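Local coordinates for uncharacterized protein (Neisseria meningitidis MC58, PDB 2R2A) that is of unknown function but, as the N-terminal domain of a zonular occludens toxin-like membrane protein, has a P-loop NTPase-type fold and probably binds nucleotide, at residues 43-55 against 183-194. Sequence-based numbering, arbitrary orientation.
Sequences VFTNIKGLKIPHT and TLDKKVYDLYES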
loop_
_atom_site.group_PDB
_atom_site.type_symbol
_atom_site.label_atom_id
_atom_site.label_comp_id
_atom_site.label_asym_id
_atom_site.label_seq_id
_atom_site.Cartn_x
_atom_site.Cartn_y
_atom_site.Cartn_z
ATOM N N VAL A 43 3.786 1.661 -11.775
ATOM C CA VAL A 43 2.947 1.222 -10.637
ATOM C C VAL A 43 2.762 -0.315 -10.656
ATOM O O VAL A 43 2.373 -0.882 -11.673
ATOM C CB VAL A 43 1.564 1.940 -10.642
ATOM C CG1 VAL A 43 0.664 1.487 -9.452
ATOM C CG2 VAL A 43 1.732 3.474 -10.577
ATOM N N PHE A 44 3.106 -0.979 -9.558
ATOM C CA PHE A 44 2.840 -2.418 -9.398
ATOM C C PHE A 44 1.690 -2.531 -8.426
ATOM O O PHE A 44 1.722 -1.907 -7.361
ATOM C CB PHE A 44 4.067 -3.144 -8.825
ATOM C CG PHE A 44 5.276 -3.125 -9.752
ATOM C CD1 PHE A 44 6.282 -2.176 -9.599
ATOM C CD2 PHE A 44 5.402 -4.093 -10.741
ATOM C CE1 PHE A 44 7.406 -2.170 -10.453
ATOM C CE2 PHE A 44 6.513 -4.093 -11.616
ATOM C CZ PHE A 44 7.511 -3.128 -11.458
ATOM N N THR A 45 0.664 -3.295 -8.769
ATOM C CA THR A 45 -0.434 -3.457 -7.822
ATOM C C THR A 45 -1.198 -4.727 -8.065
ATOM O O THR A 45 -1.072 -5.325 -9.129
ATOM C CB THR A 45 -1.375 -2.209 -7.789
ATOM O OG1 THR A 45 -2.313 -2.308 -6.704
ATOM C CG2 THR A 45 -2.109 -2.012 -9.118
ATOM N N ASN A 46 -1.961 -5.153 -7.054
ATOM C CA ASN A 46 -2.890 -6.279 -7.190
ATOM C C ASN A 46 -4.346 -5.785 -7.228
ATOM O O ASN A 46 -5.263 -6.602 -7.234
ATOM C CB ASN A 46 -2.690 -7.325 -6.056
ATOM C CG ASN A 46 -2.963 -6.760 -4.663
ATOM O OD1 ASN A 46 -2.695 -5.591 -4.388
ATOM N ND2 ASN A 46 -3.502 -7.603 -3.766
ATOM N N ILE A 47 -4.566 -4.460 -7.213
ATOM C CA ILE A 47 -5.933 -3.931 -7.206
ATOM C C ILE A 47 -6.628 -4.216 -8.536
ATOM O O ILE A 47 -6.106 -3.849 -9.574
ATOM C CB ILE A 47 -5.985 -2.425 -6.921
ATOM C CG1 ILE A 47 -5.603 -2.139 -5.440
ATOM C CG2 ILE A 47 -7.398 -1.886 -7.134
ATOM C CD1 ILE A 47 -5.293 -0.698 -5.226
ATOM N N LYS A 48 -7.802 -4.852 -8.490
ATOM C CA LYS A 48 -8.518 -5.243 -9.715
ATOM C C LYS A 48 -9.461 -4.124 -10.133
ATOM O O LYS A 48 -10.008 -3.417 -9.282
ATOM C CB LYS A 48 -9.332 -6.530 -9.514
ATOM C CG LYS A 48 -8.527 -7.782 -9.163
ATOM C CD LYS A 48 -8.094 -8.521 -10.427
ATOM C CE LYS A 48 -7.321 -9.813 -10.104
ATOM N NZ LYS A 48 -6.997 -10.602 -11.352
ATOM N N GLY A 49 -9.622 -3.948 -11.434
ATOM C CA GLY A 49 -10.561 -2.984 -11.951
ATOM C C GLY A 49 -9.980 -1.594 -12.030
ATOM O O GLY A 49 -10.692 -0.642 -12.345
ATOM N N LEU A 50 -8.676 -1.494 -11.765
ATOM C CA LEU A 50 -7.953 -0.231 -11.832
ATOM C C LEU A 50 -7.624 0.102 -13.281
ATOM O O LEU A 50 -6.980 -0.691 -13.970
ATOM C CB LEU A 50 -6.678 -0.321 -10.978
ATOM C CG LEU A 50 -5.837 0.958 -10.935
ATOM C CD1 LEU A 50 -6.625 2.070 -10.236
ATOM C CD2 LEU A 50 -4.464 0.723 -10.269
ATOM N N LYS A 51 -8.063 1.274 -13.740
ATOM C CA LYS A 51 -7.928 1.679 -15.149
ATOM C C LYS A 51 -6.605 2.407 -15.464
ATOM O O LYS A 51 -6.168 2.447 -16.606
ATOM C CB LYS A 51 -9.091 2.572 -15.565
ATOM C CG LYS A 51 -10.459 1.910 -15.558
ATOM C CD LYS A 51 -11.434 2.795 -16.347
ATOM C CE LYS A 51 -12.887 2.304 -16.260
ATOM N NZ LYS A 51 -13.467 2.466 -14.900
ATOM N N ILE A 52 -5.992 2.976 -14.435
ATOM C CA ILE A 52 -4.706 3.644 -14.524
ATOM C C ILE A 52 -3.680 2.565 -14.873
ATOM O O ILE A 52 -3.667 1.515 -14.217
ATOM C CB ILE A 52 -4.361 4.273 -13.139
ATOM C CG1 ILE A 52 -5.444 5.278 -12.724
ATOM C CG2 ILE A 52 -2.948 4.873 -13.161
ATOM C CD1 ILE A 52 -5.362 5.818 -11.305
ATOM N N PRO A 53 -2.842 2.796 -15.912
ATOM C CA PRO A 53 -1.863 1.790 -16.307
ATOM C C PRO A 53 -0.999 1.338 -15.133
ATOM O O PRO A 53 -0.578 2.154 -14.317
ATOM C CB PRO A 53 -1.026 2.506 -17.385
ATOM C CG PRO A 53 -1.975 3.477 -17.959
ATOM C CD PRO A 53 -2.803 3.966 -16.810
ATOM N N HIS A 54 -0.792 0.038 -15.032
ATOM C CA HIS A 54 -0.028 -0.530 -13.941
ATOM C C HIS A 54 0.422 -1.919 -14.359
ATOM O O HIS A 54 -0.018 -2.451 -15.384
ATOM C CB HIS A 54 -0.882 -0.603 -12.645
ATOM C CG HIS A 54 -2.092 -1.469 -12.783
ATOM N ND1 HIS A 54 -3.215 -1.063 -13.470
ATOM C CD2 HIS A 54 -2.331 -2.740 -12.384
ATOM C CE1 HIS A 54 -4.100 -2.043 -13.478
ATOM N NE2 HIS A 54 -3.588 -3.073 -12.828
ATOM N N THR A 55 1.314 -2.496 -13.575
ATOM C CA THR A 55 1.688 -3.889 -13.731
ATOM C C THR A 55 1.085 -4.709 -12.604
ATOM O O THR A 55 1.265 -4.360 -11.438
ATOM C CB THR A 55 3.201 -4.016 -13.703
ATOM O OG1 THR A 55 3.732 -3.231 -14.777
ATOM C CG2 THR A 55 3.616 -5.450 -13.847
ATOM N N THR A 183 -12.737 12.189 2.156
ATOM C CA THR A 183 -12.971 12.929 0.911
ATOM C C THR A 183 -12.499 12.098 -0.284
ATOM O O THR A 183 -11.545 11.331 -0.166
ATOM C CB THR A 183 -12.249 14.322 0.961
ATOM O OG1 THR A 183 -12.884 15.162 1.937
ATOM C CG2 THR A 183 -12.264 15.007 -0.360
ATOM N N LEU A 184 -13.181 12.234 -1.411
ATOM C CA LEU A 184 -12.792 11.544 -2.649
ATOM C C LEU A 184 -12.734 12.519 -3.801
ATOM O O LEU A 184 -13.434 13.539 -3.799
ATOM C CB LEU A 184 -13.781 10.426 -3.023
ATOM C CG LEU A 184 -13.827 9.221 -2.059
ATOM C CD1 LEU A 184 -14.841 8.189 -2.522
ATOM C CD2 LEU A 184 -12.466 8.570 -1.907
ATOM N N ASP A 185 -11.955 12.152 -4.821
ATOM C CA ASP A 185 -12.014 12.854 -6.125
ATOM C C ASP A 185 -13.336 12.473 -6.776
ATOM O O ASP A 185 -13.661 11.291 -6.895
ATOM C CB ASP A 185 -10.857 12.383 -7.007
ATOM C CG ASP A 185 -10.665 13.250 -8.251
ATOM O OD1 ASP A 185 -11.591 13.328 -9.092
ATOM O OD2 ASP A 185 -9.581 13.864 -8.365
ATOM N N LYS A 186 -14.127 13.450 -7.193
ATOM C CA LYS A 186 -15.428 13.119 -7.773
ATOM C C LYS A 186 -15.321 12.337 -9.101
ATOM O O LYS A 186 -16.297 11.739 -9.550
ATOM C CB LYS A 186 -16.296 14.385 -7.919
ATOM C CG LYS A 186 -15.698 15.448 -8.811
ATOM C CD LYS A 186 -16.636 16.657 -9.001
ATOM C CE LYS A 186 -16.583 17.617 -7.790
ATOM N NZ LYS A 186 -17.034 18.995 -8.164
ATOM N N LYS A 187 -14.141 12.328 -9.716
ATOM C CA LYS A 187 -13.928 11.535 -10.935
ATOM C C LYS A 187 -13.321 10.159 -10.654
ATOM O O LYS A 187 -12.820 9.499 -11.567
ATOM C CB LYS A 187 -13.057 12.306 -11.935
ATOM C CG LYS A 187 -13.687 13.618 -12.310
ATOM C CD LYS A 187 -13.016 14.251 -13.510
ATOM C CE LYS A 187 -13.659 15.593 -13.775
ATOM N NZ LYS A 187 -15.130 15.559 -13.443
ATOM N N VAL A 188 -13.362 9.727 -9.389
ATOM C CA VAL A 188 -12.665 8.512 -9.002
ATOM C C VAL A 188 -13.124 7.310 -9.847
ATOM O O VAL A 188 -12.321 6.477 -10.237
ATOM C CB VAL A 188 -12.777 8.226 -7.461
ATOM C CG1 VAL A 188 -14.193 7.867 -7.087
ATOM C CG2 VAL A 188 -11.825 7.112 -7.052
ATOM N N TYR A 189 -14.413 7.222 -10.154
ATOM C CA TYR A 189 -14.891 6.089 -10.963
ATOM C C TYR A 189 -14.512 6.111 -12.452
ATOM O O TYR A 189 -14.713 5.113 -13.166
ATOM C CB TYR A 189 -16.382 5.901 -10.776
ATOM C CG TYR A 189 -16.706 5.188 -9.483
ATOM C CD1 TYR A 189 -16.343 3.848 -9.299
ATOM C CD2 TYR A 189 -17.361 5.844 -8.445
ATOM C CE1 TYR A 189 -16.644 3.172 -8.135
ATOM C CE2 TYR A 189 -17.675 5.169 -7.261
ATOM C CZ TYR A 189 -17.315 3.831 -7.124
ATOM O OH TYR A 189 -17.609 3.154 -5.970
ATOM N N ASP A 190 -13.953 7.221 -12.917
ATOM C CA ASP A 190 -13.397 7.270 -14.271
ATOM C C ASP A 190 -12.095 6.471 -14.341
ATOM O O ASP A 190 -11.602 6.144 -15.433
ATOM C CB ASP A 190 -13.137 8.722 -14.691
ATOM C CG ASP A 190 -14.426 9.540 -14.823
ATOM O OD1 ASP A 190 -15.536 8.944 -14.834
ATOM O OD2 ASP A 190 -14.316 10.782 -14.918
ATOM N N LEU A 191 -11.554 6.154 -13.166
ATOM C CA LEU A 191 -10.246 5.523 -13.044
ATOM C C LEU A 191 -10.320 4.107 -12.448
ATOM O O LEU A 191 -9.309 3.401 -12.395
ATOM C CB LEU A 191 -9.366 6.391 -12.142
ATOM C CG LEU A 191 -9.020 7.811 -12.582
ATOM C CD1 LEU A 191 -8.222 8.486 -11.482
ATOM C CD2 LEU A 191 -8.209 7.789 -13.847
ATOM N N TYR A 192 -11.514 3.714 -12.002
ATOM C CA TYR A 192 -11.685 2.510 -11.199
ATOM C C TYR A 192 -13.102 1.956 -11.354
ATOM O O TYR A 192 -14.057 2.713 -11.457
ATOM C CB TYR A 192 -11.381 2.800 -9.717
ATOM C CG TYR A 192 -11.626 1.619 -8.786
ATOM C CD1 TYR A 192 -10.759 0.547 -8.763
ATOM C CD2 TYR A 192 -12.728 1.582 -7.940
ATOM C CE1 TYR A 192 -10.963 -0.539 -7.933
ATOM C CE2 TYR A 192 -12.948 0.480 -7.082
ATOM C CZ TYR A 192 -12.043 -0.571 -7.090
ATOM O OH TYR A 192 -12.226 -1.689 -6.295
ATOM N N GLU A 193 -13.206 0.626 -11.388
ATOM C CA GLU A 193 -14.488 -0.108 -11.368
ATOM C C GLU A 193 -14.303 -1.304 -10.405
ATOM O O GLU A 193 -13.291 -2.001 -10.478
ATOM C CB GLU A 193 -14.843 -0.577 -12.783
ATOM C CG GLU A 193 -16.293 -0.287 -13.200
ATOM C CD GLU A 193 -16.541 -0.464 -14.699
ATOM O OE1 GLU A 193 -16.347 -1.592 -15.213
ATOM O OE2 GLU A 193 -16.939 0.522 -15.369
ATOM N N SER A 194 -15.230 -1.513 -9.470
ATOM C CA SER A 194 -15.136 -2.656 -8.533
ATOM C C SER A 194 -16.016 -3.841 -8.940
ATOM O O SER A 194 -16.305 -4.024 -10.121
ATOM C CB SER A 194 -15.520 -2.226 -7.122
ATOM O OG SER A 194 -16.881 -1.826 -7.097
#
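K48 O, G49 O and I47 CG2 approach the Y192 ring obliquely; CE1 comes 3.3 Å from K48 O and 3.9 Å from I47 CG2, the I47 and Y192 side chains crossing at about a right angle. With CG anti to the backbone N (chi1 176°), the ring swings back to the 47-50 backbone although its CB points away from it. Within 43-55, the H54 ring takes L50 CD2 on one face, displaced toward the rim, and has the I52 carbonyl carbon at its edge; ND1 donates to I52 O (2.7 Å), nearly in the ring plane, which fixes how the imidazole is turned. Between the segments L50 and Y192 form a single antiparallel bridge, a non-hydrogen-bonded pair flanked by E193 N to G49 O (3.0 Å) and K51 N to L191 O (2.8 Å). G49, at positive phi, makes a CA-H...O contact with E193 O. This joins the 46-54 connection, between neighbouring parallel strands 43-45 and 55-58 of a P-loop NTPase-type sheet, to the tail that follows strand 178-181. On helix 18-28, Y192 also touches T19 and L20, so the tail passes beside the probable Walker A loop. Further along, past K51, I52 CG1 packs on L191 CD2 (3.9 Å), while L191 also reaches A27. K51 runs along the tail backbone: CB and CG lie against L191 O, CD passes D190 O, and a bend at chi4 (69°) brings NZ to a weak bond with Y189 O. E193 OE2 stays 4.0 Å from K51 NZ, beyond a salt bridge.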